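PDB 5TXE: lasso peptide isopeptidase AtxE2 from Asticcacaulis excentricus, which hydrolyses the isopeptide bond of the threaded lasso peptides astexin-2 and astexin-3, opening them into linear peptides. Local coordinates for residues 86-91 with 141-146; 183-188 with 250-255; 653-658 with 669-674. The protein carries 1 engineered substitution. One frame throughout, in Å; residues are numbered along the deposited sequence.

Contact 1 of 3, residues 86-91 with 141-146; sequences FRMVVK and LAYLRQ
Met88 does most of the work here, reaching from strand 83-92 to two residues of strand 140-147, Leu141 and Tyr143. Its CG stands anti to the backbone N (chi1 -174°), and the chain then bends at both following torsions, which lays the thioether alongside the tyrosine instead of driving it straight at the opposite backbone. The methyl CE settles over one face of the Tyr143 ring, shifted toward the rim where CG and CD2 lie; Met88 CE is 3.8 Å from Tyr143 CG. This is a CH-pi contact, with CE 4.1 Å from the ring centroid. Met88 SD stands farther above the same ring, 5.2 Å from the centroid, and makes the pair a Met-aromatic contact. Closer to the backbone, Met88 CG meets Leu141 CD1 at 3.9 Å, the two side chains crossing at a slant. Two residues on, Val90 turns to the same side, and its CG2 reaches the same leucine methyl, Leu141 CD1, at 4.0 Å. One branch of Leu141 thus packs against both Met88 and Val90. The tyrosine's polar end looks elsewhere: Tyr143 OH is hydrogen-bonded to Asp103, which also takes a salt bridge from Arg145. The strand segments run nearly antiparallel at 152°, but their axes stay 10.4 Å apart, so side chains from two separate sheets meet face to face. Strand 83-92 lies between strands 69-78 and 100-104 in its sheet, while strand 140-147 is flanked by 133-134 and 150-157 in the next blade of the beta-propeller.

Contact 2 of 3, residues 183-188 with 250-255; sequences TLIYSG and ARLREK
Leu252 points from the last turn of helix 246-253 onto strand 183-188, and every close approach between the two segments is made by its CD2 methyl. The apolar side-chain contact is with Ile185: Ile185 CG1 lies 4.0 Å from Leu252 CD2, and the two side chains pass obliquely. Both side chains leave anti to their backbone N (chi1 180° for Ile185 CG1, -173° for Leu252 CG); Leu252 then turns at chi2, a course that brings CD2 down to the strand.

The same methyl also rests on the strand's backbone and on a small polar residue. Tyr186 CA sits 4.0 Å from Leu252 CD2, although the Tyr186 side chain leaves on the opposite face of the sheet. Ser187 offers its CB, likewise 4.0 Å from Leu252 CD2, with its hydroxyl only slightly farther from the methyl. All of these approaches are van der Waals packing, on residues that are buried.

Polar links lie at the margins. Arg251 NH2 donates to the backbone O of Leu179, and within the helical turn Glu254 N bonds Ala250 O at 3.0 Å, just as the chain leaves helical geometry.

Leu252 further touches Gln177 and Tyr231 on the two strands flanking 183-188. A short helix thus packs across one face of a four-stranded antiparallel sheet, a blade of the beta-propeller found in prolyl oligopeptidase relatives.

Contact 3 of 3, residues 653-658 with 669-674; sequences TIDWFR and PDKAAQ
A salt bridge backed by an amide hydrogen bond joins Asp655, on helix 643-662, to Lys671 and to Gln674, the latter in the first turn of the C-terminal helix 672-684. The extended Lys671 side chain approaches from the direction opposite to the aspartate, and its ammonium uses the syn lone pair of the nearer oxygen, with Lys671 NZ 3.1 Å from Asp655 OD2. A weak second bond, 3.3 Å long, runs from Lys671 NZ to Asp655 OD1.

Gln674 arrives roughly at right angles to the aspartate. Its NE2 donates to Asp655 OD2 over 3.0 Å in a fairly straight bond (166°), meeting the oxygen on its anti side and 31° out of the carboxylate plane. OD2 is therefore gripped by two donors, which should fix the rotation of the carboxylate. Lys671 has a second anionic partner, Asp666, in the connecting loop.

With an alanine in place of the aspartate, the Gln674 amide would probably lose its acceptor here, and Lys671 would keep its salt bridge to Asp666 but lose this one.

Asp655 also touches Tyr675 and Trp678 beside this polar group. These contacts join the C-terminal helix 672-684 to helix 643-662, which follows the last strand, 628-633, of the mixed sheet in the alpha/beta-hydrolase domain.

Overall arrangement
From the N terminus, the chain first closes contact 1, bringing 141-146 back to 86-91 across some fifty residues and joining two successive blade sheets. Contact 2 follows, closing a loop of about sixty residues that contains helix 190-202 and strands 230-235 and 240-243, and it seats helix 246-253 on the sheet that contains these strands, the blade following the two joined by contact 1. Contacts 1 and 2 touch through Ala142 CB and Leu184 CD2, 4.0 Å apart. Contact 3 closes a short connection of ten residues near the C terminus, in the hydrolase domain, with its centre about 51 Å from that of contact 2 and across the chain's centre. The three run in series; none nests or crosses.

Contact 1 of 3, residues 86-91 with 141-146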
# COMPACT_ATOMS: atom_id res chain seq x y z
N PHE A 86 10.01 3.55 16.24
CA PHE A 86 9.54 2.17 16.21
C PHE A 86 9.66 1.50 17.58
O PHE A 86 10.60 1.73 18.30
CB PHE A 86 10.34 1.37 15.19
CG PHE A 86 10.15 1.83 13.79
CD1 PHE A 86 9.09 1.34 13.05
CD2 PHE A 86 11.00 2.75 13.21
CE1 PHE A 86 8.89 1.74 11.75
CE2 PHE A 86 10.80 3.14 11.91
CZ PHE A 86 9.74 2.64 11.19
N ARG A 87 8.68 0.66 17.92
CA ARG A 87 8.67 -0.12 19.19
C ARG A 87 8.27 -1.56 18.85
O ARG A 87 7.30 -1.77 18.10
CB ARG A 87 7.60 0.32 20.20
CG ARG A 87 7.34 1.76 20.37
CD ARG A 87 6.32 2.00 21.47
NE ARG A 87 5.01 2.44 20.99
CZ ARG A 87 3.88 1.92 21.42
NH1 ARG A 87 3.86 0.89 22.28
NH2 ARG A 87 2.73 2.40 20.99
N MET A 88 9.00 -2.53 19.39
CA MET A 88 8.56 -3.92 19.35
C MET A 88 7.73 -4.18 20.64
O MET A 88 8.21 -3.97 21.77
CB MET A 88 9.77 -4.82 19.23
CG MET A 88 9.48 -6.30 19.02
SD MET A 88 8.36 -6.72 17.63
CE MET A 88 9.51 -6.33 16.34
N VAL A 89 6.49 -4.59 20.45
CA VAL A 89 5.51 -4.72 21.51
C VAL A 89 5.04 -6.18 21.75
O VAL A 89 4.91 -6.95 20.81
CB VAL A 89 4.30 -3.90 21.23
CG1 VAL A 89 3.38 -3.85 22.45
CG2 VAL A 89 4.74 -2.47 20.90
N VAL A 90 4.86 -6.57 23.02
CA VAL A 90 4.35 -7.88 23.38
C VAL A 90 3.12 -7.64 24.24
O VAL A 90 3.12 -6.81 25.10
CB VAL A 90 5.38 -8.68 24.15
CG1 VAL A 90 4.75 -9.95 24.70
CG2 VAL A 90 6.54 -9.05 23.25
N LYS A 91 2.04 -8.33 23.93
CA LYS A 91 0.75 -8.13 24.61
C LYS A 91 0.10 -9.51 24.87
O LYS A 91 0.04 -10.35 23.96
CB LYS A 91 -0.15 -7.31 23.72
CG LYS A 91 -1.60 -7.27 24.14
CD LYS A 91 -1.78 -6.49 25.41
CE LYS A 91 -3.26 -6.15 25.56
NZ LYS A 91 -3.52 -5.32 26.74
N LEU A 141 12.52 -12.85 21.25
CA LEU A 141 12.15 -12.53 19.93
C LEU A 141 13.42 -12.29 19.15
O LEU A 141 14.38 -11.78 19.67
CB LEU A 141 11.29 -11.27 19.92
CG LEU A 141 9.97 -11.25 20.66
CD1 LEU A 141 9.27 -9.90 20.48
CD2 LEU A 141 9.08 -12.33 20.11
N ALA A 142 13.40 -12.67 17.87
CA ALA A 142 14.40 -12.23 16.89
C ALA A 142 13.66 -11.54 15.73
O ALA A 142 12.56 -11.96 15.36
CB ALA A 142 15.18 -13.39 16.36
N TYR A 143 14.26 -10.49 15.18
CA TYR A 143 13.60 -9.66 14.18
C TYR A 143 14.64 -8.79 13.55
O TYR A 143 15.73 -8.58 14.11
CB TYR A 143 12.50 -8.80 14.80
CG TYR A 143 12.98 -7.92 15.94
CD1 TYR A 143 13.07 -8.43 17.22
CD2 TYR A 143 13.36 -6.58 15.75
CE1 TYR A 143 13.53 -7.66 18.27
CE2 TYR A 143 13.85 -5.81 16.81
CZ TYR A 143 13.93 -6.37 18.07
OH TYR A 143 14.38 -5.69 19.15
N LEU A 144 14.34 -8.31 12.35
CA LEU A 144 15.21 -7.37 11.65
C LEU A 144 15.01 -5.92 12.14
O LEU A 144 13.91 -5.53 12.51
CB LEU A 144 14.90 -7.39 10.15
CG LEU A 144 14.95 -8.77 9.48
CD1 LEU A 144 14.60 -8.60 8.02
CD2 LEU A 144 16.32 -9.38 9.66
N ARG A 145 16.10 -5.17 12.15
CA ARG A 145 16.08 -3.78 12.56
C ARG A 145 17.27 -3.08 12.01
O ARG A 145 18.39 -3.61 12.03
CB ARG A 145 16.03 -3.66 14.08
CG ARG A 145 16.56 -2.34 14.60
CD ARG A 145 16.37 -2.12 16.09
NE ARG A 145 17.12 -0.94 16.51
CZ ARG A 145 17.02 -0.35 17.71
NH1 ARG A 145 16.30 -0.88 18.71
NH2 ARG A 145 17.72 0.77 17.91
N GLN A 146 17.04 -1.88 11.48
CA GLN A 146 18.08 -1.10 10.82
C GLN A 146 18.63 0.04 11.71
O GLN A 146 17.85 0.79 12.30
CB GLN A 146 17.49 -0.47 9.57
CG GLN A 146 18.49 0.33 8.75
CD GLN A 146 17.89 0.84 7.43
OE1 GLN A 146 17.32 0.09 6.65
NE2 GLN A 146 18.04 2.12 7.18

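Contact 2 of 3, residues 183-188 with 250-255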
# COMPACT_ATOMS: atom_id res chain seq x y z
N THR A 183 20.03 -20.96 18.64
CA THR A 183 20.61 -21.04 17.31
C THR A 183 19.71 -20.35 16.30
O THR A 183 18.49 -20.54 16.33
CB THR A 183 20.76 -22.50 16.93
OG1 THR A 183 21.44 -23.20 17.99
CG2 THR A 183 21.49 -22.64 15.66
N LEU A 184 20.30 -19.52 15.43
CA LEU A 184 19.54 -18.72 14.46
C LEU A 184 20.08 -19.01 13.10
O LEU A 184 21.29 -19.08 12.90
CB LEU A 184 19.67 -17.20 14.72
CG LEU A 184 19.05 -16.62 15.98
CD1 LEU A 184 19.54 -15.20 16.16
CD2 LEU A 184 17.54 -16.63 15.88
N ILE A 185 19.17 -19.12 12.15
CA ILE A 185 19.57 -19.16 10.75
C ILE A 185 19.14 -17.85 10.07
O ILE A 185 18.10 -17.30 10.37
CB ILE A 185 18.94 -20.37 10.03
CG1 ILE A 185 19.38 -20.38 8.59
CG2 ILE A 185 17.43 -20.35 10.12
CD1 ILE A 185 19.08 -21.69 7.89
N TYR A 186 19.97 -17.36 9.19
CA TYR A 186 19.72 -16.08 8.56
C TYR A 186 20.27 -16.03 7.17
O TYR A 186 21.13 -16.83 6.80
CB TYR A 186 20.33 -14.95 9.38
CG TYR A 186 21.86 -14.86 9.37
CD1 TYR A 186 22.65 -15.58 10.28
CD2 TYR A 186 22.52 -14.00 8.52
CE1 TYR A 186 24.05 -15.47 10.33
CE2 TYR A 186 23.93 -13.89 8.56
CZ TYR A 186 24.68 -14.64 9.48
OH TYR A 186 26.06 -14.50 9.51
N SER A 187 19.68 -15.13 6.38
CA SER A 187 19.95 -15.04 4.94
C SER A 187 20.31 -13.64 4.51
O SER A 187 20.02 -12.67 5.21
CB SER A 187 18.70 -15.45 4.16
OG SER A 187 17.60 -14.63 4.43
N GLY A 188 20.94 -13.54 3.35
CA GLY A 188 21.17 -12.24 2.69
C GLY A 188 22.04 -12.40 1.46
O GLY A 188 22.28 -13.54 1.06
N ALA A 250 15.69 -25.06 4.07
CA ALA A 250 14.25 -25.12 3.78
C ALA A 250 13.39 -24.59 4.96
O ALA A 250 12.37 -23.95 4.73
CB ALA A 250 13.86 -26.53 3.37
N ARG A 251 13.79 -24.80 6.21
CA ARG A 251 13.01 -24.19 7.35
C ARG A 251 12.94 -22.64 7.28
O ARG A 251 12.09 -22.00 7.92
CB ARG A 251 13.49 -24.62 8.77
CG ARG A 251 12.36 -25.24 9.62
CD ARG A 251 12.50 -25.25 11.14
NE ARG A 251 13.69 -25.96 11.62
CZ ARG A 251 14.05 -26.01 12.91
NH1 ARG A 251 13.33 -25.38 13.84
NH2 ARG A 251 15.15 -26.67 13.27
N LEU A 252 13.88 -22.04 6.56
CA LEU A 252 13.83 -20.61 6.34
C LEU A 252 13.18 -20.27 5.00
O LEU A 252 12.38 -19.35 4.94
CB LEU A 252 15.25 -19.99 6.48
CG LEU A 252 15.41 -18.45 6.45
CD1 LEU A 252 14.66 -17.82 7.57
CD2 LEU A 252 16.85 -18.02 6.57
N ARG A 253 13.50 -21.01 3.94
CA ARG A 253 13.07 -20.73 2.56
C ARG A 253 11.56 -20.98 2.33
O ARG A 253 10.88 -20.16 1.70
CB ARG A 253 13.86 -21.62 1.59
CG ARG A 253 14.34 -20.91 0.36
CD ARG A 253 14.98 -21.82 -0.69
NE ARG A 253 14.78 -21.19 -2.00
CZ ARG A 253 15.38 -20.06 -2.42
NH1 ARG A 253 16.28 -19.42 -1.66
NH2 ARG A 253 15.10 -19.55 -3.62
N GLU A 254 11.05 -22.11 2.80
CA GLU A 254 9.64 -22.46 2.62
C GLU A 254 8.76 -21.52 3.45
O GLU A 254 9.02 -21.29 4.61
CB GLU A 254 9.34 -23.90 3.09
CG GLU A 254 9.80 -25.04 2.18
CD GLU A 254 9.42 -26.41 2.78
OE1 GLU A 254 8.21 -26.63 3.06
OE2 GLU A 254 10.32 -27.26 2.99
N LYS A 255 7.72 -20.99 2.84
CA LYS A 255 6.68 -20.27 3.58
C LYS A 255 5.36 -21.09 3.65
O LYS A 255 4.98 -21.73 2.69
CB LYS A 255 6.41 -18.92 2.91
CG LYS A 255 5.42 -18.04 3.67
CD LYS A 255 4.94 -16.86 2.82
CE LYS A 255 5.94 -15.72 2.90
NZ LYS A 255 5.75 -14.73 1.81

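Contact 3 of 3, residues 653-658 with 669-674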
# COMPACT_ATOMS: atom_id res chain seq x y z
N THR A 653 -1.66 20.78 0.50
CA THR A 653 -2.73 20.30 -0.30
C THR A 653 -4.08 20.87 0.21
O THR A 653 -4.92 21.26 -0.58
CB THR A 653 -2.77 18.78 -0.28
OG1 THR A 653 -1.76 18.33 -1.17
CG2 THR A 653 -4.10 18.27 -0.78
N ILE A 654 -4.25 20.97 1.53
CA ILE A 654 -5.43 21.64 2.09
C ILE A 654 -5.44 23.11 1.70
O ILE A 654 -6.46 23.63 1.26
CB ILE A 654 -5.50 21.49 3.60
CG1 ILE A 654 -5.82 20.06 3.93
CG2 ILE A 654 -6.57 22.36 4.22
CD1 ILE A 654 -5.59 19.70 5.37
N ASP A 655 -4.30 23.78 1.81
CA ASP A 655 -4.27 25.18 1.47
C ASP A 655 -4.64 25.36 -0.01
O ASP A 655 -5.30 26.32 -0.39
CB ASP A 655 -2.88 25.78 1.66
CG ASP A 655 -2.43 25.90 3.11
OD1 ASP A 655 -3.24 25.68 4.04
OD2 ASP A 655 -1.23 26.18 3.34
N TRP A 656 -4.14 24.47 -0.84
CA TRP A 656 -4.34 24.60 -2.26
C TRP A 656 -5.83 24.53 -2.58
O TRP A 656 -6.34 25.37 -3.32
CB TRP A 656 -3.60 23.52 -2.99
CG TRP A 656 -3.70 23.47 -4.45
CD1 TRP A 656 -4.44 22.59 -5.16
CD2 TRP A 656 -2.93 24.18 -5.38
NE1 TRP A 656 -4.22 22.73 -6.49
CE2 TRP A 656 -3.30 23.72 -6.67
CE3 TRP A 656 -1.99 25.19 -5.29
CZ2 TRP A 656 -2.78 24.24 -7.83
CZ3 TRP A 656 -1.43 25.69 -6.47
CH2 TRP A 656 -1.78 25.19 -7.71
N PHE A 657 -6.49 23.49 -2.09
CA PHE A 657 -7.93 23.36 -2.33
C PHE A 657 -8.78 24.47 -1.67
O PHE A 657 -9.72 24.96 -2.28
CB PHE A 657 -8.41 21.99 -1.96
CG PHE A 657 -8.01 20.91 -2.94
CD1 PHE A 657 -8.25 21.06 -4.26
CD2 PHE A 657 -7.33 19.82 -2.52
CE1 PHE A 657 -7.83 20.11 -5.17
CE2 PHE A 657 -6.93 18.83 -3.40
CZ PHE A 657 -7.21 18.96 -4.72
N ARG A 658 -8.40 24.94 -0.49
CA ARG A 658 -9.08 26.10 0.09
C ARG A 658 -8.94 27.33 -0.77
O ARG A 658 -9.89 28.11 -0.93
CB ARG A 658 -8.57 26.43 1.48
CG ARG A 658 -8.98 25.42 2.51
CD ARG A 658 -8.53 25.81 3.93
NE ARG A 658 -9.36 26.88 4.44
CZ ARG A 658 -8.95 28.01 4.99
NH1 ARG A 658 -7.66 28.27 5.23
NH2 ARG A 658 -9.87 28.89 5.36
N PRO A 669 1.74 34.46 8.78
CA PRO A 669 2.74 35.18 7.97
C PRO A 669 3.75 34.29 7.24
O PRO A 669 4.26 34.68 6.19
CB PRO A 669 3.43 36.11 9.00
CG PRO A 669 2.50 36.15 10.16
CD PRO A 669 1.89 34.78 10.21
N ASP A 670 4.00 33.09 7.75
CA ASP A 670 4.88 32.13 7.05
C ASP A 670 4.25 31.47 5.80
O ASP A 670 4.93 30.71 5.14
CB ASP A 670 5.41 31.03 7.99
CG ASP A 670 4.30 30.20 8.60
OD1 ASP A 670 3.44 30.79 9.30
OD2 ASP A 670 4.27 28.98 8.37
N LYS A 671 2.99 31.80 5.48
CA LYS A 671 2.37 31.37 4.23
C LYS A 671 2.20 32.46 3.21
O LYS A 671 1.71 32.21 2.11
CB LYS A 671 1.03 30.77 4.53
CG LYS A 671 1.18 29.42 5.19
CD LYS A 671 -0.17 28.83 5.56
CE LYS A 671 0.02 27.49 6.26
NZ LYS A 671 -1.27 26.78 6.38
N ALA A 672 2.60 33.67 3.55
CA ALA A 672 2.36 34.84 2.71
C ALA A 672 3.00 34.71 1.35
O ALA A 672 2.39 35.05 0.32
CB ALA A 672 2.87 36.09 3.41
N ALA A 673 4.21 34.19 1.32
CA ALA A 673 4.90 34.00 0.02
C ALA A 673 4.20 32.97 -0.86
O ALA A 673 4.14 33.09 -2.07
CB ALA A 673 6.36 33.61 0.24
N GLN A 674 3.66 31.93 -0.23
CA GLN A 674 2.93 30.91 -0.96
C GLN A 674 1.71 31.51 -1.62
O GLN A 674 1.49 31.32 -2.79
CB GLN A 674 2.55 29.79 -0.01
CG GLN A 674 1.40 28.89 -0.44
CD GLN A 674 1.05 27.90 0.67
OE1 GLN A 674 1.77 26.94 0.86
NE2 GLN A 674 -0.03 28.14 1.38